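PDB 5ZBE: cupin domain protein from Microcystis aeruginosa DIANCHI905, which is of unknown function but binds an iron(II) ion in one of its two cupin domains, consistent with a metal-dependent role. Local coordinates for residues S48-V53 with I75-A80. Numbering follows the deposited sequence. Where two conformers were deposited one is given.
Sequences SQIGMV and IHVADA. With FE2 (Fe (II) ion), chain B.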
loop_
_atom_site.group_PDB
_atom_site.type_symbol
_atom_site.label_atom_id
_atom_site.label_comp_id
_atom_site.label_asym_id
_atom_site.label_seq_id
_atom_site.Cartn_x
_atom_site.Cartn_y
_atom_site.Cartn_z
ATOM N N SER A 48 12.199 0.339 -7.881
ATOM C CA SER A 48 11.308 -0.809 -7.841
ATOM C C SER A 48 9.920 -0.336 -7.432
ATOM O O SER A 48 9.788 0.659 -6.730
ATOM C CB SER A 48 11.823 -1.824 -6.838
ATOM O OG SER A 48 13.085 -2.331 -7.253
ATOM N N GLN A 49 8.887 -1.052 -7.873
ATOM C CA GLN A 49 7.510 -0.635 -7.612
ATOM C C GLN A 49 6.616 -1.801 -7.265
ATOM O O GLN A 49 6.716 -2.861 -7.861
ATOM C CB GLN A 49 6.952 0.099 -8.833
ATOM C CG GLN A 49 5.540 0.642 -8.673
ATOM C CD GLN A 49 5.016 1.284 -9.949
ATOM O OE1 GLN A 49 3.963 0.900 -10.476
ATOM N NE2 GLN A 49 5.742 2.235 -10.455
ATOM N N ILE A 50 5.755 -1.595 -6.270
ATOM C CA ILE A 50 4.706 -2.547 -5.937
ATOM C C ILE A 50 3.432 -1.788 -5.741
ATOM O O ILE A 50 3.463 -0.576 -5.519
ATOM C CB ILE A 50 5.015 -3.353 -4.661
ATOM C CG1 ILE A 50 5.246 -2.419 -3.476
ATOM C CG2 ILE A 50 6.219 -4.252 -4.879
ATOM C CD1 ILE A 50 5.561 -3.142 -2.179
ATOM N N GLY A 51 2.305 -2.473 -5.837
ATOM C CA GLY A 51 1.032 -1.820 -5.599
ATOM C C GLY A 51 -0.144 -2.750 -5.662
ATOM O O GLY A 51 -0.001 -3.910 -6.037
ATOM N N MET A 52 -1.306 -2.228 -5.268
ATOM C CA MET A 52 -2.565 -2.964 -5.300
ATOM C C MET A 52 -3.721 -2.097 -5.707
ATOM O O MET A 52 -3.733 -0.900 -5.432
ATOM C CB MET A 52 -2.932 -3.490 -3.920
ATOM C CG MET A 52 -1.844 -4.269 -3.246
ATOM S SD MET A 52 -2.471 -4.964 -1.715
ATOM C CE MET A 52 -4.023 -5.738 -2.171
ATOM N N VAL A 53 -4.717 -2.735 -6.298
ATOM C CA VAL A 53 -5.999 -2.086 -6.528
ATOM C C VAL A 53 -6.776 -2.114 -5.204
ATOM O O VAL A 53 -6.860 -3.160 -4.550
ATOM C CB VAL A 53 -6.792 -2.813 -7.604
ATOM C CG1 VAL A 53 -8.181 -2.208 -7.769
ATOM C CG2 VAL A 53 -6.009 -2.793 -8.920
ATOM N N ILE A 75 -1.038 -8.103 -5.897
ATOM C CA ILE A 75 -0.075 -7.008 -5.870
ATOM C C ILE A 75 0.834 -7.107 -7.101
ATOM O O ILE A 75 1.359 -8.163 -7.436
ATOM C CB ILE A 75 0.663 -6.873 -4.511
ATOM C CG1 ILE A 75 2.146 -7.140 -4.611
ATOM C CG2 ILE A 75 -0.008 -7.653 -3.392
ATOM C CD1 ILE A 75 2.932 -5.875 -4.461
ATOM N N HIS A 76 1.005 -5.991 -7.791
ATOM C CA HIS A 76 1.939 -5.947 -8.901
ATOM C C HIS A 76 3.325 -5.717 -8.413
ATOM O O HIS A 76 3.528 -5.054 -7.411
ATOM C CB HIS A 76 1.529 -4.928 -9.954
ATOM C CG HIS A 76 1.785 -3.511 -9.586
ATOM N ND1 HIS A 76 0.832 -2.712 -9.116
ATOM C CD2 HIS A 76 2.904 -2.745 -9.692
ATOM C CE1 HIS A 76 1.332 -1.511 -8.912
ATOM N NE2 HIS A 76 2.594 -1.521 -9.273
ATOM N N VAL A 77 4.289 -6.275 -9.132
ATOM C CA VAL A 77 5.672 -6.204 -8.718
ATOM C C VAL A 77 6.520 -5.896 -9.942
ATOM O O VAL A 77 6.728 -6.758 -10.779
ATOM C CB VAL A 77 6.154 -7.523 -8.076
ATOM C CG1 VAL A 77 7.580 -7.375 -7.578
ATOM C CG2 VAL A 77 5.233 -7.934 -6.925
ATOM N N ALA A 78 7.004 -4.661 -10.020
ATOM C CA ALA A 78 7.840 -4.227 -11.145
ATOM C C ALA A 78 9.226 -3.936 -10.610
ATOM O O ALA A 78 9.411 -2.971 -9.865
ATOM C CB ALA A 78 7.262 -2.969 -11.774
ATOM N N ASP A 79 10.189 -4.782 -10.956
ATOM C CA ASP A 79 11.571 -4.587 -10.500
ATOM C C ASP A 79 12.204 -3.412 -11.234
ATOM O O ASP A 79 11.605 -2.851 -12.178
ATOM C CB ASP A 79 12.400 -5.850 -10.696
ATOM C CG ASP A 79 12.008 -6.971 -9.750
ATOM O OD1 ASP A 79 11.287 -6.741 -8.747
ATOM O OD2 ASP A 79 12.445 -8.097 -10.010
ATOM N N ALA A 80 13.393 -3.027 -10.782
ATOM C CA ALA A 80 14.103 -1.862 -11.325
ATOM C C ALA A 80 14.166 -1.883 -12.860
ATOM O O ALA A 80 14.559 -2.877 -13.460
ATOM C CB ALA A 80 15.503 -1.778 -10.732
HETATM FE FE FE2 B . 5.851 3.000 -12.477
HETATM O O HOH W 1 5.383 4.850 -11.595
HETATM O O HOH W 2 3.736 2.857 -12.640
#
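The H76 imidazole lies over the backbone of the neighbouring strand, one face lying over the G51 amide N, 3.4 Å from the ring plane and offset toward the rim, beside the I50 carbonyl carbon. With chi1 at 76°, CG sits between the backbone N and carbonyl carbon, which swings the ring across G51 and brings H76 CE1 to 3.3 Å from G51 CA, where any CB would clash. Strands 48-53 and 75-78 run antiparallel, with Q49 and A78 trading two 2.8 Å bonds, Q49 N to A78 O and A78 N to Q49 O. G51 N to H76 O is longer and more bent (3.3 Å). On the sheet face turned away from Q49 and H76, I50 CG2 meets V77 CG2 at 4.3 Å, with F135 packed against both. The extended Q49 chain, CG anti to the backbone N (chi1 -178°), carries its amide past the H76 ring edge to the iron, the two planes 78° apart. Replacing H76 with alanine would probably uncover the G51 backbone, open a gap beside the Q49 amide and deprive F86 of its edge-to-face partner. Q49, H43, H45, H84 and two waters complete the iron site, the three-histidine cupin centre in a beta-barrel, with glutamine where the classical motif has glutamate.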